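Glycosyltransferase (Streptomyces halstedii, PDB 3WAD) belongs to the GT-B class of glycosyltransferases, with two Rossmann-like domains related to those of erythromycin biosynthesis protein CIII. Local coordinates at residues L87-F96 with W157-T168. Residues are numbered along the deposited sequence; the frame is centred on the assembly and turned at random.
Sequences LTWQYIHDVF and WGRMRDHFNRLT
Thr168 OG1 takes the indole N-H of Trp89: NE1 lies 3.2 Å from OG1, and the oxygen sits in the ring plane, although the bond is bent, with an N-H...O angle of 141°. The same indole lies nearly parallel to the Phe164 ring but slid along it, so that Phe164 CE1 hangs 3.3 Å from Trp89 NE1 over one indole face, near the rim. The first torsion of Trp89 swings the indole away from its own N and over to Phe164 and Thr168. Leu167 CB meets the indole edge, while Leu167 CD1 rests 3.3 Å from the backbone Trp89 N.

Phe96 is the knob at the other end, seated among Trp157, Met160, Arg161 and Phe164. Its edge meets two faces: that of Trp157, with Phe96 CD1 3.6 Å from Trp157 CH2, and that of Phe164, the planes there at 77°. Arg161 NH1 comes within 3.7 Å of Phe96 CE2, while the guanidinium is held by salt bridges to Glu197 and Asp178. These helices belong to the N-terminal Rossmann-like domain of the GT-B fold, whose parallel sheet includes strand 147-150, just ahead of helix 156-168; the segments 89-96 and 157-168 cross at -128°, with knobs entering holes from both sides.

Between the two aromatic ends, Ile92 CG2 presses on Phe164 CB at 3.5 Å. Met160, its chain bent, turns its thioether into the opposing helix: CE rests on both Val95 CG2 and Tyr91 CE2, and SD meets Leu87 CD2 at 3.7 Å. His93 CB packs on Phe164 CE1, and the His93 ring meets that of His177.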
loop_
_atom_site.group_PDB
_atom_site.type_symbol
_atom_site.label_atom_id
_atom_site.label_comp_id
_atom_site.label_asym_id
_atom_site.label_seq_id
_atom_site.Cartn_x
_atom_site.Cartn_y
_atom_site.Cartn_z
ATOM N N LEU B 87 -7.367 30.800 -27.780
ATOM C CA LEU B 87 -8.440 30.255 -26.906
ATOM C C LEU B 87 -9.819 30.815 -27.288
ATOM O O LEU B 87 -10.527 31.411 -26.487
ATOM C CB LEU B 87 -8.089 30.491 -25.417
ATOM C CG LEU B 87 -6.895 29.646 -24.935
ATOM C CD1 LEU B 87 -6.569 29.910 -23.510
ATOM C CD2 LEU B 87 -7.174 28.126 -25.207
ATOM N N THR B 88 -10.212 30.579 -28.512
ATOM C CA THR B 88 -11.536 30.974 -28.992
ATOM C C THR B 88 -12.547 29.860 -28.690
ATOM O O THR B 88 -12.142 28.719 -28.463
ATOM C CB THR B 88 -11.517 31.076 -30.510
ATOM O OG1 THR B 88 -11.203 29.789 -31.021
ATOM C CG2 THR B 88 -10.389 32.057 -31.000
ATOM N N TRP B 89 -13.848 30.197 -28.717
ATOM C CA TRP B 89 -14.929 29.228 -28.629
ATOM C C TRP B 89 -14.700 28.074 -29.651
ATOM O O TRP B 89 -14.789 26.887 -29.261
ATOM C CB TRP B 89 -16.282 29.881 -28.897
ATOM C CG TRP B 89 -17.443 28.906 -28.642
ATOM C CD1 TRP B 89 -18.080 28.661 -27.430
ATOM C CD2 TRP B 89 -18.048 28.036 -29.598
ATOM N NE1 TRP B 89 -19.056 27.699 -27.594
ATOM C CE2 TRP B 89 -19.063 27.302 -28.916
ATOM C CE3 TRP B 89 -17.844 27.805 -30.987
ATOM C CZ2 TRP B 89 -19.859 26.356 -29.566
ATOM C CZ3 TRP B 89 -18.637 26.860 -31.624
ATOM C CH2 TRP B 89 -19.638 26.159 -30.925
ATOM N N GLN B 90 -14.356 28.389 -30.923
ATOM C CA GLN B 90 -14.200 27.337 -31.914
ATOM C C GLN B 90 -13.044 26.360 -31.587
ATOM O O GLN B 90 -13.156 25.128 -31.779
ATOM C CB GLN B 90 -13.935 27.901 -33.311
ATOM C CG GLN B 90 -14.193 26.859 -34.434
ATOM C CD GLN B 90 -15.631 26.220 -34.365
ATOM O OE1 GLN B 90 -16.654 26.936 -34.418
ATOM N NE2 GLN B 90 -15.698 24.873 -34.194
ATOM N N TYR B 91 -11.930 26.912 -31.152
ATOM C CA TYR B 91 -10.785 26.082 -30.763
ATOM C C TYR B 91 -11.095 25.135 -29.606
ATOM O O TYR B 91 -10.793 23.959 -29.685
ATOM C CB TYR B 91 -9.616 26.965 -30.347
ATOM C CG TYR B 91 -8.363 26.161 -29.917
ATOM C CD1 TYR B 91 -7.533 25.548 -30.858
ATOM C CD2 TYR B 91 -8.054 26.012 -28.582
ATOM C CE1 TYR B 91 -6.382 24.830 -30.467
ATOM C CE2 TYR B 91 -6.908 25.314 -28.159
ATOM C CZ TYR B 91 -6.079 24.722 -29.110
ATOM O OH TYR B 91 -4.982 24.020 -28.690
ATOM N N ILE B 92 -11.665 25.659 -28.516
ATOM C CA ILE B 92 -11.967 24.832 -27.333
ATOM C C ILE B 92 -13.066 23.770 -27.646
ATOM O O ILE B 92 -12.957 22.560 -27.293
ATOM C CB ILE B 92 -12.316 25.748 -26.176
ATOM C CG1 ILE B 92 -11.069 26.532 -25.831
ATOM C CG2 ILE B 92 -12.819 24.930 -24.942
ATOM C CD1 ILE B 92 -11.297 27.527 -24.727
ATOM N N HIS B 93 -14.070 24.199 -28.402
ATOM C CA HIS B 93 -15.022 23.299 -29.010
ATOM C C HIS B 93 -14.359 22.108 -29.711
ATOM O O HIS B 93 -14.742 20.926 -29.497
ATOM C CB HIS B 93 -15.885 24.071 -30.004
ATOM C CG HIS B 93 -16.818 23.198 -30.764
ATOM N ND1 HIS B 93 -16.393 22.411 -31.807
ATOM C CD2 HIS B 93 -18.145 22.961 -30.622
ATOM C CE1 HIS B 93 -17.417 21.723 -32.283
ATOM N NE2 HIS B 93 -18.493 22.040 -31.585
ATOM N N ASP B 94 -13.392 22.407 -30.574
ATOM C CA ASP B 94 -12.752 21.335 -31.324
ATOM C C ASP B 94 -11.805 20.513 -30.451
ATOM O O ASP B 94 -11.673 19.345 -30.696
ATOM C CB ASP B 94 -12.037 21.807 -32.584
ATOM C CG ASP B 94 -12.978 22.515 -33.588
ATOM O OD1 ASP B 94 -14.233 22.332 -33.546
ATOM O OD2 ASP B 94 -12.417 23.265 -34.451
ATOM N N VAL B 95 -11.153 21.132 -29.472
ATOM C CA VAL B 95 -10.386 20.364 -28.529
ATOM C C VAL B 95 -11.364 19.325 -27.862
ATOM O O VAL B 95 -11.052 18.140 -27.792
ATOM C CB VAL B 95 -9.654 21.240 -27.478
ATOM C CG1 VAL B 95 -9.091 20.394 -26.453
ATOM C CG2 VAL B 95 -8.429 22.003 -28.142
ATOM N N PHE B 96 -12.537 19.806 -27.437
ATOM C CA PHE B 96 -13.508 18.965 -26.780
ATOM C C PHE B 96 -14.027 17.840 -27.650
ATOM O O PHE B 96 -14.161 16.693 -27.177
ATOM C CB PHE B 96 -14.660 19.764 -26.165
ATOM C CG PHE B 96 -14.276 20.540 -24.966
ATOM C CD1 PHE B 96 -13.170 20.201 -24.240
ATOM C CD2 PHE B 96 -15.055 21.622 -24.538
ATOM C CE1 PHE B 96 -12.807 20.903 -23.125
ATOM C CE2 PHE B 96 -14.702 22.321 -23.381
ATOM C CZ PHE B 96 -13.583 21.996 -22.708
ATOM N N TRP B 157 -8.064 20.775 -18.226
ATOM C CA TRP B 157 -9.386 20.519 -18.773
ATOM C C TRP B 157 -10.365 21.474 -18.122
ATOM O O TRP B 157 -11.232 22.007 -18.816
ATOM C CB TRP B 157 -9.793 19.071 -18.440
ATOM C CG TRP B 157 -11.034 18.505 -19.113
ATOM C CD1 TRP B 157 -12.244 18.225 -18.513
ATOM C CD2 TRP B 157 -11.150 18.050 -20.482
ATOM N NE1 TRP B 157 -13.105 17.649 -19.434
ATOM C CE2 TRP B 157 -12.464 17.536 -20.643
ATOM C CE3 TRP B 157 -10.310 18.123 -21.598
ATOM C CZ2 TRP B 157 -12.927 16.999 -21.862
ATOM C CZ3 TRP B 157 -10.751 17.572 -22.831
ATOM C CH2 TRP B 157 -12.069 17.017 -22.946
ATOM N N GLY B 158 -10.203 21.706 -16.799
ATOM C CA GLY B 158 -11.149 22.619 -16.100
ATOM C C GLY B 158 -10.939 24.071 -16.539
ATOM O O GLY B 158 -11.914 24.822 -16.793
ATOM N N ARG B 159 -9.657 24.450 -16.660
ATOM C CA ARG B 159 -9.289 25.759 -17.244
ATOM C C ARG B 159 -9.926 26.015 -18.644
ATOM O O ARG B 159 -10.566 27.056 -18.898
ATOM C CB ARG B 159 -7.760 25.869 -17.311
ATOM C CG ARG B 159 -7.254 27.198 -17.938
ATOM C CD ARG B 159 -5.723 27.182 -18.122
ATOM N NE ARG B 159 -5.297 26.171 -19.081
ATOM C CZ ARG B 159 -5.310 26.304 -20.413
ATOM N NH1 ARG B 159 -5.735 27.444 -20.995
ATOM N NH2 ARG B 159 -4.867 25.285 -21.172
ATOM N N MET B 160 -9.815 25.056 -19.556
ATOM C CA MET B 160 -10.460 25.231 -20.830
ATOM C C MET B 160 -11.998 25.193 -20.644
ATOM O O MET B 160 -12.743 25.823 -21.404
ATOM C CB MET B 160 -10.069 24.084 -21.807
ATOM C CG MET B 160 -8.554 23.951 -22.047
ATOM S SD MET B 160 -8.085 25.036 -23.395
ATOM C CE MET B 160 -8.038 23.820 -24.698
ATOM N N ARG B 161 -12.478 24.343 -19.732
ATOM C CA ARG B 161 -13.938 24.190 -19.626
ATOM C C ARG B 161 -14.602 25.500 -19.110
ATOM O O ARG B 161 -15.698 25.874 -19.543
ATOM C CB ARG B 161 -14.315 23.037 -18.695
ATOM C CG ARG B 161 -15.832 22.924 -18.561
ATOM C CD ARG B 161 -16.396 22.511 -19.883
ATOM N NE ARG B 161 -17.767 22.000 -19.774
ATOM C CZ ARG B 161 -18.566 21.733 -20.801
ATOM N NH1 ARG B 161 -18.103 21.814 -22.055
ATOM N NH2 ARG B 161 -19.826 21.274 -20.581
ATOM N N ASP B 162 -13.930 26.143 -18.181
ATOM C CA ASP B 162 -14.414 27.439 -17.659
ATOM C C ASP B 162 -14.509 28.473 -18.761
ATOM O O ASP B 162 -15.576 29.122 -18.889
ATOM C CB ASP B 162 -13.558 27.920 -16.528
ATOM C CG ASP B 162 -13.808 27.152 -15.281
ATOM O OD1 ASP B 162 -14.835 26.385 -15.177
ATOM O OD2 ASP B 162 -12.944 27.268 -14.406
ATOM N N HIS B 163 -13.445 28.591 -19.558
ATOM C CA HIS B 163 -13.424 29.507 -20.690
ATOM C C HIS B 163 -14.579 29.159 -21.601
ATOM O O HIS B 163 -15.327 30.058 -21.986
ATOM C CB HIS B 163 -12.160 29.392 -21.549
ATOM C CG HIS B 163 -10.959 30.103 -21.017
ATOM N ND1 HIS B 163 -10.824 31.476 -21.038
ATOM C CD2 HIS B 163 -9.788 29.625 -20.525
ATOM C CE1 HIS B 163 -9.662 31.816 -20.510
ATOM N NE2 HIS B 163 -9.008 30.709 -20.203
ATOM N N PHE B 164 -14.687 27.882 -21.983
ATOM C CA PHE B 164 -15.742 27.441 -22.869
ATOM C C PHE B 164 -17.137 27.763 -22.361
ATOM O O PHE B 164 -18.033 28.146 -23.161
ATOM C CB PHE B 164 -15.680 25.936 -23.126
ATOM C CG PHE B 164 -16.613 25.466 -24.181
ATOM C CD1 PHE B 164 -16.331 25.705 -25.513
ATOM C CD2 PHE B 164 -17.749 24.759 -23.862
ATOM C CE1 PHE B 164 -17.131 25.218 -26.534
ATOM C CE2 PHE B 164 -18.604 24.278 -24.874
ATOM C CZ PHE B 164 -18.296 24.510 -26.204
ATOM N N ASN B 165 -17.340 27.590 -21.044
ATOM C CA ASN B 165 -18.700 27.800 -20.533
ATOM C C ASN B 165 -19.013 29.317 -20.467
ATOM O O ASN B 165 -20.140 29.685 -20.708
ATOM C CB ASN B 165 -18.949 27.172 -19.144
ATOM C CG ASN B 165 -18.932 25.652 -19.140
ATOM O OD1 ASN B 165 -19.223 24.996 -20.127
ATOM N ND2 ASN B 165 -18.562 25.086 -17.994
ATOM N N ARG B 166 -18.037 30.143 -20.066
ATOM C CA ARG B 166 -18.143 31.619 -20.182
ATOM C C ARG B 166 -18.465 31.996 -21.654
ATOM O O ARG B 166 -19.499 32.613 -21.938
ATOM C CB ARG B 166 -16.867 32.319 -19.687
ATOM C CG ARG B 166 -16.899 33.861 -20.009
ATOM C CD ARG B 166 -15.677 34.692 -19.535
ATOM N NE ARG B 166 -14.539 34.559 -20.454
ATOM C CZ ARG B 166 -13.535 33.691 -20.300
ATOM N NH1 ARG B 166 -13.484 32.867 -19.247
ATOM N NH2 ARG B 166 -12.569 33.646 -21.199
ATOM N N LEU B 167 -17.638 31.585 -22.607
ATOM C CA LEU B 167 -17.949 31.911 -24.032
ATOM C C LEU B 167 -19.348 31.477 -24.510
ATOM O O LEU B 167 -20.057 32.238 -25.182
ATOM C CB LEU B 167 -16.865 31.451 -24.970
ATOM C CG LEU B 167 -15.430 31.830 -24.578
ATOM C CD1 LEU B 167 -14.467 31.286 -25.618
ATOM C CD2 LEU B 167 -15.224 33.324 -24.420
ATOM N N THR B 168 -19.755 30.268 -24.111
ATOM C CA THR B 168 -20.973 29.651 -24.556
ATOM C C THR B 168 -22.159 30.494 -24.098
ATOM O O THR B 168 -23.079 30.715 -24.854
ATOM C CB THR B 168 -21.080 28.242 -23.986
ATOM O OG1 THR B 168 -19.980 27.463 -24.507
ATOM C CG2 THR B 168 -22.351 27.575 -24.412
#